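Glyco_hydro_cc domain-containing protein (Trichoderma gamsii, PDB 6UBD) probably binds oligosaccharides related to beta-1,3-glucans, as a subgroup VII member of glycoside hydrolase family 128. Local coordinates at residues A[44-49]-A[266-271]; A[52-57]-A[71-76]; A[165-170]-A[193-198]; A[173-178]-A[201-206]. All coordinates share one frame; numbering follows the deposited sequence. Where two conformers were deposited one is given.

How the contacts relate
Starting from the N terminus, 44-49 opens contact 1, which closes only at 266-271 near the end of the chain, so the other three contacts are nested inside its loop. Contact 2 follows at once and closes early, pairing neighbouring parallel strands 52-54 and 69-73. After it come contacts 3 and 4, whose segments alternate along the chain: 165-170 and 173-178 lead into and along strand 170-176, while 193-198 and 201-206 do the same for strand 197-206. Contacts meet as well: W198 packs on W52 and V71, W56 NE1 probably bonds E201 OE2, and Y268 touches F202, the last of these tying helix 263-273 to the sheet.

Contact 1: residues A[44-49]-A[266-271]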
# COMPACT_ATOMS: atom_id res chain seq x y z
N ALA A 44 8.28 13.91 6.46
CA ALA A 44 8.82 14.70 7.59
C ALA A 44 7.68 15.23 8.45
O ALA A 44 7.80 15.30 9.71
CB ALA A 44 9.75 15.81 7.14
N PHE A 45 6.61 15.70 7.85
CA PHE A 45 5.48 16.34 8.58
C PHE A 45 4.69 15.28 9.38
O PHE A 45 4.18 15.59 10.48
CB PHE A 45 4.53 17.04 7.61
CG PHE A 45 5.14 18.10 6.73
CD1 PHE A 45 5.67 19.23 7.29
CD2 PHE A 45 5.25 17.93 5.34
CE1 PHE A 45 6.15 20.24 6.48
CE2 PHE A 45 5.83 18.91 4.54
CZ PHE A 45 6.29 20.05 5.11
N TRP A 46 4.61 14.04 8.87
CA TRP A 46 3.72 13.02 9.48
C TRP A 46 4.46 12.07 10.48
O TRP A 46 3.78 11.38 11.26
CB TRP A 46 3.10 12.18 8.39
CG TRP A 46 2.13 12.87 7.47
CD1 TRP A 46 1.41 14.02 7.69
CD2 TRP A 46 1.75 12.41 6.16
NE1 TRP A 46 0.59 14.27 6.63
CE2 TRP A 46 0.78 13.31 5.66
CE3 TRP A 46 2.11 11.30 5.40
CZ2 TRP A 46 0.17 13.11 4.42
CZ3 TRP A 46 1.52 11.10 4.16
CH2 TRP A 46 0.55 12.01 3.69
N LYS A 47 5.82 12.01 10.41
CA LYS A 47 6.64 10.96 11.01
C LYS A 47 6.24 10.56 12.44
O LYS A 47 6.21 9.36 12.80
CB LYS A 47 8.13 11.41 11.02
CG LYS A 47 9.14 10.32 11.28
CD LYS A 47 10.50 10.92 11.49
CE LYS A 47 11.52 9.85 11.67
NZ LYS A 47 12.85 10.42 11.89
N ASP A 48 6.05 11.58 13.28
CA ASP A 48 5.88 11.32 14.74
C ASP A 48 4.54 10.59 15.05
O ASP A 48 4.40 10.04 16.14
CB ASP A 48 6.00 12.56 15.58
CG ASP A 48 6.02 12.24 17.06
OD1 ASP A 48 6.95 11.58 17.48
OD2 ASP A 48 5.16 12.81 17.83
N HIS A 49 3.64 10.49 14.08
CA HIS A 49 2.32 9.83 14.29
C HIS A 49 2.19 8.54 13.45
O HIS A 49 1.10 7.91 13.47
CB HIS A 49 1.18 10.81 13.93
CG HIS A 49 1.28 12.12 14.62
ND1 HIS A 49 1.19 12.26 15.96
CD2 HIS A 49 1.47 13.35 14.08
CE1 HIS A 49 1.40 13.52 16.28
NE2 HIS A 49 1.53 14.21 15.11
N GLN A 266 -2.58 18.22 5.79
CA GLN A 266 -2.96 18.62 7.17
C GLN A 266 -4.17 17.79 7.63
O GLN A 266 -4.25 17.44 8.80
CB GLN A 266 -3.34 20.10 7.21
CG GLN A 266 -2.17 21.09 7.04
CD GLN A 266 -2.60 22.49 6.68
OE1 GLN A 266 -2.16 23.11 5.70
NE2 GLN A 266 -3.49 22.99 7.53
N ALA A 267 -5.14 17.50 6.76
CA ALA A 267 -6.29 16.68 7.21
C ALA A 267 -5.79 15.29 7.67
O ALA A 267 -6.22 14.77 8.65
CB ALA A 267 -7.29 16.56 6.08
N TYR A 268 -4.86 14.68 6.93
CA TYR A 268 -4.28 13.38 7.35
C TYR A 268 -3.54 13.53 8.66
O TYR A 268 -3.76 12.71 9.59
CB TYR A 268 -3.41 12.75 6.25
CG TYR A 268 -2.99 11.29 6.51
CD1 TYR A 268 -3.97 10.30 6.67
CD2 TYR A 268 -1.65 10.91 6.59
CE1 TYR A 268 -3.59 8.97 6.82
CE2 TYR A 268 -1.27 9.57 6.74
CZ TYR A 268 -2.25 8.61 6.86
OH TYR A 268 -1.89 7.27 6.93
N LEU A 269 -2.68 14.56 8.78
CA LEU A 269 -1.92 14.78 10.04
C LEU A 269 -2.87 14.85 11.22
O LEU A 269 -2.66 14.22 12.30
CB LEU A 269 -1.12 16.08 9.92
CG LEU A 269 -0.36 16.53 11.17
CD1 LEU A 269 0.69 15.57 11.54
CD2 LEU A 269 0.23 17.94 10.96
N ASN A 270 -3.92 15.66 11.10
CA ASN A 270 -4.84 15.87 12.23
C ASN A 270 -5.63 14.61 12.59
O ASN A 270 -5.87 14.34 13.71
CB ASN A 270 -5.74 17.10 12.00
CG ASN A 270 -4.96 18.42 11.96
OD1 ASN A 270 -3.78 18.51 12.42
ND2 ASN A 270 -5.52 19.34 11.22
N ALA A 271 -5.95 13.78 11.61
CA ALA A 271 -6.70 12.50 11.81
C ALA A 271 -5.80 11.49 12.51
O ALA A 271 -6.21 10.93 13.55
CB ALA A 271 -7.23 11.98 10.49
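W46 offers the face of its indole to the edge of the Y268 phenol. Y268 CD2 stands over the middle of the indole, 3.5 Å from W46 CE2, with the ring planes 69° apart: a T-shaped (edge-to-face) pair. Y268 reaches across because its CG lies opposite the backbone N (chi1 -169°), which swings the ring off helix 263-273 toward the short helix 43-46. The next residue along, L269, works at the pyrrole end of the same indole, where its CB lies 4.0 Å from W46 CD1. Its CD1 branch runs on to the rim of the H49 imidazole, near the ring plane and 3.5 Å from H49 CD2, and it also touches the backbone, 3.6 Å from F45 O. The turn that carries H49 is closed by H49 N bonding W46 O at 3.0 Å. Y268 OH bonds G36 O on strand 35-38, while Y242 meets both rings of the pair. No hydrogen bond passes between 44-49 and 266-271; the contact is ring and aliphatic packing, and the one polar tie from W46 to helix 263-273, NE1 to G265 O, lies just before it.

Contact 2: residues A[52-57]-A[71-76]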
# COMPACT_ATOMS: atom_id res chain seq x y z
N TRP A 52 5.23 3.31 10.02
CA TRP A 52 5.81 2.63 8.84
C TRP A 52 5.69 3.43 7.59
O TRP A 52 4.83 4.37 7.51
CB TRP A 52 5.12 1.26 8.61
CG TRP A 52 3.71 1.28 8.13
CD1 TRP A 52 2.60 1.54 8.88
CD2 TRP A 52 3.26 1.02 6.78
NE1 TRP A 52 1.49 1.43 8.09
CE2 TRP A 52 1.85 1.11 6.79
CE3 TRP A 52 3.92 0.67 5.58
CZ2 TRP A 52 1.09 0.84 5.64
CZ3 TRP A 52 3.15 0.44 4.48
CH2 TRP A 52 1.76 0.50 4.52
N TRP A 53 6.42 3.14 6.54
CA TRP A 53 6.19 3.69 5.17
C TRP A 53 6.67 2.70 4.11
O TRP A 53 7.51 1.83 4.42
CB TRP A 53 6.82 5.07 4.97
CG TRP A 53 8.22 5.20 4.44
CD1 TRP A 53 8.59 5.69 3.20
CD2 TRP A 53 9.46 4.94 5.15
NE1 TRP A 53 9.96 5.80 3.11
CE2 TRP A 53 10.51 5.32 4.27
CE3 TRP A 53 9.78 4.38 6.39
CZ2 TRP A 53 11.87 5.18 4.62
CZ3 TRP A 53 11.11 4.24 6.74
CH2 TRP A 53 12.13 4.65 5.86
N HIS A 54 6.22 2.89 2.90
CA HIS A 54 6.79 2.25 1.70
C HIS A 54 7.00 3.28 0.61
O HIS A 54 6.42 4.39 0.72
CB HIS A 54 6.00 1.01 1.25
CG HIS A 54 4.80 1.36 0.41
ND1 HIS A 54 4.88 1.45 -0.95
CD2 HIS A 54 3.48 1.52 0.75
CE1 HIS A 54 3.66 1.66 -1.43
NE2 HIS A 54 2.79 1.72 -0.41
N ASP A 55 7.78 2.98 -0.43
CA ASP A 55 7.98 3.89 -1.57
C ASP A 55 8.03 3.10 -2.87
O ASP A 55 8.64 3.59 -3.81
CB ASP A 55 9.20 4.78 -1.35
CG ASP A 55 10.52 4.00 -1.37
OD1 ASP A 55 10.51 2.76 -1.52
OD2 ASP A 55 11.59 4.68 -1.28
N TRP A 56 7.31 1.98 -2.92
CA TRP A 56 7.25 1.11 -4.12
C TRP A 56 8.61 0.44 -4.49
O TRP A 56 8.65 -0.26 -5.51
CB TRP A 56 6.64 1.84 -5.33
CG TRP A 56 5.22 2.30 -5.09
CD1 TRP A 56 4.05 1.60 -5.24
CD2 TRP A 56 4.82 3.63 -4.66
NE1 TRP A 56 2.97 2.37 -4.91
CE2 TRP A 56 3.42 3.58 -4.53
CE3 TRP A 56 5.52 4.82 -4.35
CZ2 TRP A 56 2.70 4.71 -4.09
CZ3 TRP A 56 4.78 5.92 -3.90
CH2 TRP A 56 3.38 5.88 -3.79
N THR A 57 9.68 0.68 -3.72
CA THR A 57 11.02 0.11 -4.02
C THR A 57 11.38 -1.03 -3.06
O THR A 57 10.72 -1.28 -2.05
CB THR A 57 12.13 1.18 -3.95
OG1 THR A 57 12.59 1.41 -2.59
CG2 THR A 57 11.77 2.47 -4.67
N VAL A 71 8.95 -0.75 4.77
CA VAL A 71 8.34 -1.96 4.21
C VAL A 71 8.81 -2.10 2.75
O VAL A 71 8.67 -1.18 1.91
CB VAL A 71 6.82 -1.93 4.33
CG1 VAL A 71 6.13 -3.10 3.61
CG2 VAL A 71 6.40 -1.84 5.79
N SER A 72 9.38 -3.29 2.41
CA SER A 72 9.93 -3.57 1.07
C SER A 72 8.81 -3.92 0.08
O SER A 72 7.76 -4.44 0.51
CB SER A 72 10.91 -4.73 1.23
OG SER A 72 11.50 -5.20 -0.00
N MET A 73 9.07 -3.70 -1.19
CA MET A 73 8.15 -4.15 -2.27
C MET A 73 8.98 -4.77 -3.41
O MET A 73 10.03 -4.23 -3.74
CB MET A 73 7.32 -2.98 -2.83
CG MET A 73 6.40 -3.35 -3.95
SD MET A 73 5.32 -2.04 -4.60
CE MET A 73 4.25 -1.63 -3.22
N LEU A 74 8.45 -5.83 -4.03
CA LEU A 74 8.84 -6.19 -5.42
C LEU A 74 7.71 -5.71 -6.37
O LEU A 74 6.65 -6.29 -6.40
CB LEU A 74 9.10 -7.69 -5.59
CG LEU A 74 9.37 -8.13 -7.03
CD1 LEU A 74 10.59 -7.41 -7.61
CD2 LEU A 74 9.66 -9.62 -7.10
N TRP A 75 7.95 -4.60 -7.08
CA TRP A 75 6.89 -3.91 -7.81
C TRP A 75 6.33 -4.77 -8.96
O TRP A 75 5.08 -4.78 -9.18
CB TRP A 75 7.44 -2.55 -8.28
CG TRP A 75 6.46 -1.62 -8.96
CD1 TRP A 75 5.73 -0.61 -8.35
CD2 TRP A 75 6.15 -1.50 -10.37
NE1 TRP A 75 4.96 0.07 -9.25
CE2 TRP A 75 5.20 -0.46 -10.50
CE3 TRP A 75 6.52 -2.22 -11.53
CZ2 TRP A 75 4.68 -0.07 -11.75
CZ3 TRP A 75 6.01 -1.84 -12.75
CH2 TRP A 75 5.09 -0.78 -12.86
N GLY A 76 7.22 -5.38 -9.76
CA GLY A 76 6.78 -6.12 -10.93
C GLY A 76 7.80 -7.13 -11.39
O GLY A 76 8.65 -7.59 -10.61
O HOH W 1 8.60 -0.01 -0.58
O HOH W 2 10.05 -2.69 -6.03
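M73 brings its methyl CE against both H54 and W56, whose rings already lie on each other: CE is 3.8 Å from H54 CE1 and equally close to W56 CD1. The chain runs straight to SD, then bends (chi3 -64°), tucking CE toward both rings; SD lies beside the W56 indole in an oblique Met-aromatic contact and 3.7 Å from W56 CA. H54 CG sits between its backbone N and carbonyl carbon (chi1 83°), bringing ND1 round to accept from W56 N, nearly in the imidazole plane, at 3.2 Å. The other ring nitrogen, NE2, bonds T200 O, pinning the imidazole at both ends. Strands 52-54 and 69-73 run as parallel neighbours in the curled sheet of the (beta/alpha)8-type barrel, joined by V71 N to W53 O at 3.0 Å. With an alanine in place of H54, W56 N would probably be left without its acceptor and the M73 methyl without one of its two walls. Farther on, M73 N donates to T57 O at 3.1 Å from above the carbonyl plane, and a water adds a link among W56 O, M73 O and W75 N. D55 OD1 accepts from T57 N, which makes the Asx turn, and also from T57 OG1.

Contact 3: residues A[165-170]-A[193-198]; sequences KSWDFT and YQKPLW
K195 carries its extended chain across W167 and spends its ammonium twice there: NZ donates to W167 O at 2.9 Å, and it stands over the five-membered ring of the same residue, 4.2 Å from its centroid and 6° off the normal, a cation-pi contact. S166 OG overhangs the same indole face, but its angle to NZ is too poor for a hydrogen bond. The indole N-H is used as well, since W167 NE1 donates to T170 OG1 at 3.0 Å. That hydroxyl both accepts and donates, donating to a water that also accepts from K195 N, so the backbone amide just after the Q194 turn is satisfied without a protein partner. The backbone of T170 makes the parallel pairing: T170 N reaches P196 O at 2.9 Å, almost straight, and W198 N reaches T170 O at the same length. On the other side of the strand pair the F169 and W198 rings stack face to face, F169 CE2 3.3 Å from W198 CD2, with planes 18° apart. F169 CG sits between its backbone N and carbonyl carbon (chi1 63°), turning the ring back onto W198. Remaining polar ends have outside partners, W198 NE1 on L28 O, Y193 OH on E152 and D168 OD2 on L141 N. This is the start of a beta-alpha-beta crossover, in which helix 179-193 returns the chain to a strand parallel to 170-176, as in a (beta/alpha)8 barrel.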
# COMPACT_ATOMS: atom_id res chain seq x y z
N LYS A 165 5.01 -20.60 -0.37
CA LYS A 165 4.42 -19.97 0.85
C LYS A 165 3.38 -18.95 0.40
O LYS A 165 3.70 -18.23 -0.53
CB LYS A 165 5.56 -19.39 1.70
CG LYS A 165 5.12 -19.17 3.14
CD LYS A 165 6.14 -18.62 4.09
CE LYS A 165 5.52 -18.55 5.49
NZ LYS A 165 6.45 -18.11 6.52
N SER A 166 2.22 -19.01 1.03
CA SER A 166 1.18 -17.97 0.79
C SER A 166 1.50 -16.68 1.56
O SER A 166 2.49 -16.58 2.32
CB SER A 166 -0.18 -18.50 1.05
OG SER A 166 -1.19 -17.58 0.63
N TRP A 167 0.67 -15.66 1.37
CA TRP A 167 0.84 -14.36 2.07
C TRP A 167 0.23 -14.41 3.48
O TRP A 167 -0.60 -15.21 3.83
CB TRP A 167 0.27 -13.21 1.26
CG TRP A 167 -1.19 -13.23 0.94
CD1 TRP A 167 -2.18 -12.64 1.67
CD2 TRP A 167 -1.79 -13.71 -0.26
NE1 TRP A 167 -3.37 -12.77 1.02
CE2 TRP A 167 -3.18 -13.41 -0.18
CE3 TRP A 167 -1.30 -14.42 -1.37
CZ2 TRP A 167 -4.05 -13.77 -1.20
CZ3 TRP A 167 -2.18 -14.73 -2.38
CH2 TRP A 167 -3.53 -14.38 -2.29
N ASP A 168 0.74 -13.50 4.32
CA ASP A 168 0.24 -13.28 5.72
C ASP A 168 -0.82 -12.14 5.80
O ASP A 168 -1.76 -12.27 6.62
CB ASP A 168 1.44 -12.96 6.58
CG ASP A 168 2.51 -14.03 6.65
OD1 ASP A 168 2.13 -15.14 7.10
OD2 ASP A 168 3.62 -13.83 6.10
N PHE A 169 -0.68 -11.11 4.95
CA PHE A 169 -1.62 -9.98 4.95
C PHE A 169 -1.97 -9.69 3.49
O PHE A 169 -1.11 -9.77 2.60
CB PHE A 169 -1.08 -8.74 5.73
CG PHE A 169 0.17 -8.10 5.18
CD1 PHE A 169 1.44 -8.48 5.60
CD2 PHE A 169 0.10 -7.09 4.24
CE1 PHE A 169 2.56 -7.80 5.14
CE2 PHE A 169 1.22 -6.45 3.74
CZ PHE A 169 2.45 -6.79 4.23
N THR A 170 -3.24 -9.33 3.26
CA THR A 170 -3.77 -9.06 1.93
C THR A 170 -3.57 -7.55 1.66
O THR A 170 -4.15 -6.68 2.46
CB THR A 170 -5.25 -9.42 1.82
OG1 THR A 170 -5.38 -10.84 2.12
CG2 THR A 170 -5.77 -9.19 0.42
N TYR A 193 -10.61 -13.67 1.24
CA TYR A 193 -9.26 -14.18 1.58
C TYR A 193 -9.08 -14.48 3.06
O TYR A 193 -8.13 -15.19 3.42
CB TYR A 193 -8.17 -13.32 0.95
CG TYR A 193 -8.31 -13.21 -0.55
CD1 TYR A 193 -7.86 -14.24 -1.39
CD2 TYR A 193 -8.87 -12.08 -1.16
CE1 TYR A 193 -8.06 -14.18 -2.76
CE2 TYR A 193 -9.05 -12.01 -2.54
CZ TYR A 193 -8.64 -13.07 -3.34
OH TYR A 193 -8.82 -13.06 -4.68
N GLN A 194 -9.89 -13.88 3.95
CA GLN A 194 -9.92 -14.36 5.35
C GLN A 194 -8.58 -14.12 6.09
O GLN A 194 -8.28 -14.85 7.03
CB GLN A 194 -10.40 -15.83 5.39
CG GLN A 194 -11.84 -15.94 4.88
CD GLN A 194 -12.90 -15.80 5.95
OE1 GLN A 194 -12.90 -16.49 6.99
NE2 GLN A 194 -13.81 -14.86 5.77
N LYS A 195 -7.83 -13.10 5.65
CA LYS A 195 -6.57 -12.68 6.26
C LYS A 195 -6.65 -11.18 6.60
O LYS A 195 -7.36 -10.41 5.96
CB LYS A 195 -5.39 -12.98 5.33
CG LYS A 195 -5.16 -14.48 5.11
CD LYS A 195 -4.09 -14.86 4.09
CE LYS A 195 -3.85 -16.35 3.98
NZ LYS A 195 -2.87 -16.71 2.88
N PRO A 196 -5.81 -10.74 7.56
CA PRO A 196 -5.77 -9.30 7.85
C PRO A 196 -5.42 -8.45 6.61
O PRO A 196 -4.65 -8.93 5.71
CB PRO A 196 -4.68 -9.18 8.93
CG PRO A 196 -4.65 -10.55 9.57
CD PRO A 196 -4.92 -11.51 8.46
N LEU A 197 -5.94 -7.23 6.56
CA LEU A 197 -5.77 -6.32 5.44
C LEU A 197 -4.74 -5.23 5.72
O LEU A 197 -4.77 -4.61 6.85
CB LEU A 197 -7.12 -5.66 5.13
CG LEU A 197 -8.34 -6.58 4.95
CD1 LEU A 197 -9.60 -5.75 4.76
CD2 LEU A 197 -8.14 -7.64 3.80
N TRP A 198 -3.94 -4.86 4.74
CA TRP A 198 -3.21 -3.57 4.69
C TRP A 198 -3.71 -2.78 3.52
O TRP A 198 -3.77 -3.29 2.36
CB TRP A 198 -1.71 -3.76 4.52
CG TRP A 198 -0.91 -4.26 5.69
CD1 TRP A 198 -1.34 -5.00 6.75
CD2 TRP A 198 0.50 -4.02 5.88
NE1 TRP A 198 -0.28 -5.26 7.60
CE2 TRP A 198 0.85 -4.66 7.10
CE3 TRP A 198 1.45 -3.30 5.19
CZ2 TRP A 198 2.14 -4.63 7.59
CZ3 TRP A 198 2.74 -3.25 5.70
CH2 TRP A 198 3.06 -3.90 6.88
O HOH W 3 -7.90 -11.02 3.35

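Contact 4: residues A[173-178]-A[201-206]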
# COMPACT_ATOMS: atom_id res chain seq x y z
N HIS A 173 -5.78 -1.64 -2.50
CA HIS A 173 -5.79 -0.22 -2.91
C HIS A 173 -7.25 0.26 -2.86
O HIS A 173 -8.11 -0.37 -3.46
CB HIS A 173 -5.23 -0.06 -4.34
CG HIS A 173 -3.74 -0.20 -4.39
ND1 HIS A 173 -3.02 0.04 -5.58
CD2 HIS A 173 -2.83 -0.44 -3.41
CE1 HIS A 173 -1.72 -0.10 -5.28
NE2 HIS A 173 -1.57 -0.38 -3.98
N ILE A 174 -7.52 1.37 -2.14
CA ILE A 174 -8.91 1.93 -2.06
C ILE A 174 -8.97 3.33 -2.71
O ILE A 174 -8.35 4.29 -2.18
CB ILE A 174 -9.34 1.94 -0.59
CG1 ILE A 174 -9.40 0.53 0.00
CG2 ILE A 174 -10.74 2.61 -0.51
CD1 ILE A 174 -9.91 0.40 1.43
N PHE A 175 -9.60 3.37 -3.85
CA PHE A 175 -9.81 4.61 -4.65
C PHE A 175 -11.31 4.69 -4.82
O PHE A 175 -11.90 4.10 -5.72
CB PHE A 175 -9.05 4.58 -5.97
CG PHE A 175 -7.56 4.42 -5.81
CD1 PHE A 175 -6.82 5.37 -5.14
CD2 PHE A 175 -6.91 3.36 -6.41
CE1 PHE A 175 -5.46 5.24 -5.04
CE2 PHE A 175 -5.53 3.20 -6.27
CZ PHE A 175 -4.80 4.14 -5.54
N LYS A 176 -11.98 5.47 -3.92
CA LYS A 176 -13.46 5.55 -3.81
C LYS A 176 -13.84 6.97 -3.34
O LYS A 176 -12.97 7.69 -2.81
CB LYS A 176 -14.03 4.53 -2.81
CG LYS A 176 -13.80 3.05 -3.16
CD LYS A 176 -14.64 2.61 -4.38
CE LYS A 176 -14.41 1.17 -4.80
NZ LYS A 176 -15.23 0.83 -5.98
N SER A 177 -15.09 7.35 -3.55
CA SER A 177 -15.54 8.75 -3.30
C SER A 177 -16.33 8.82 -2.01
O SER A 177 -16.69 9.97 -1.65
CB SER A 177 -16.27 9.33 -4.45
OG SER A 177 -17.43 8.57 -4.71
N ASP A 178 -16.66 7.73 -1.32
CA ASP A 178 -17.52 7.74 -0.12
C ASP A 178 -17.16 6.53 0.75
O ASP A 178 -16.43 5.60 0.33
CB ASP A 178 -19.00 7.83 -0.46
CG ASP A 178 -19.58 6.66 -1.24
OD1 ASP A 178 -18.96 5.60 -1.34
OD2 ASP A 178 -20.71 6.87 -1.72
N GLU A 201 -2.33 1.70 -0.54
CA GLU A 201 -2.56 3.06 -1.11
C GLU A 201 -4.04 3.36 -0.94
O GLU A 201 -4.87 2.51 -1.14
CB GLU A 201 -2.30 3.19 -2.61
CG GLU A 201 -0.82 3.02 -3.04
CD GLU A 201 -0.69 3.16 -4.54
OE1 GLU A 201 -1.35 4.05 -5.10
OE2 GLU A 201 0.07 2.43 -5.16
N PHE A 202 -4.39 4.63 -0.58
CA PHE A 202 -5.79 5.14 -0.65
C PHE A 202 -5.79 6.61 -1.08
O PHE A 202 -4.83 7.36 -0.84
CB PHE A 202 -6.58 4.87 0.64
CG PHE A 202 -6.14 5.75 1.82
CD1 PHE A 202 -6.61 7.07 1.95
CD2 PHE A 202 -5.31 5.26 2.81
CE1 PHE A 202 -6.18 7.85 3.01
CE2 PHE A 202 -4.86 6.07 3.86
CZ PHE A 202 -5.31 7.36 3.96
N ALA A 203 -6.85 6.94 -1.81
CA ALA A 203 -7.12 8.35 -2.19
C ALA A 203 -8.58 8.47 -2.58
O ALA A 203 -9.27 7.52 -3.00
CB ALA A 203 -6.30 8.82 -3.39
N CYS A 204 -9.12 9.70 -2.45
CA CYS A 204 -10.53 10.04 -2.80
C CYS A 204 -10.62 10.22 -4.33
O CYS A 204 -10.01 11.15 -4.90
CB CYS A 204 -10.93 11.33 -2.09
SG CYS A 204 -12.68 11.81 -2.23
N VAL A 205 -11.33 9.30 -4.97
CA VAL A 205 -11.48 9.23 -6.46
C VAL A 205 -12.91 8.78 -6.76
O VAL A 205 -13.45 7.87 -6.14
CB VAL A 205 -10.48 8.27 -7.10
CG1 VAL A 205 -10.62 8.29 -8.63
CG2 VAL A 205 -9.05 8.52 -6.67
N PHE A 206 -13.50 9.47 -7.73
CA PHE A 206 -14.75 9.04 -8.43
C PHE A 206 -14.34 7.94 -9.42
O PHE A 206 -14.13 8.19 -10.64
CB PHE A 206 -15.45 10.25 -9.06
CG PHE A 206 -16.00 11.25 -8.10
CD1 PHE A 206 -17.22 11.07 -7.45
CD2 PHE A 206 -15.25 12.37 -7.75
CE1 PHE A 206 -17.70 12.04 -6.57
CE2 PHE A 206 -15.71 13.31 -6.87
CZ PHE A 206 -16.92 13.13 -6.25
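H173 lays its imidazole over the aliphatic part of E201, whose CB stands 3.9 Å from the ring centroid, 17° off the normal, in a CH-pi contact. The carboxylate runs on across the ring, and OE2 is 3.1 Å from H173 CE1; OE2 also bonds W56 NE1, while H173 ND1 bonds E106. Were H173 replaced by an alanine, E106 would probably lose that partner and the E201 chain would lose the flat surface it rests on. I174 makes two of the backbone bonds, its N donating to E201 O and its O accepting from A203 N, both at 3.1 Å. F175 then turns back to the H173 side, with chi1 -59° carrying the ring along the strand pair until its edge meets E201 OE1, 3.5 Å from F175 CZ, and CB touches V205 CG2. K176 O accepts V205 N at 3.2 Å from well above the carbonyl plane, and its NZ forms a salt bridge with D207. S177 CB sits over the face of F206. D178 caps helix 179-193 through G181 N. The two strands are parallel neighbours at 37°: I174 packs against helix 179-193, F202 and C204 against helix 217-233, and C204 is disulfide-bonded to C214, beside strand 212-213.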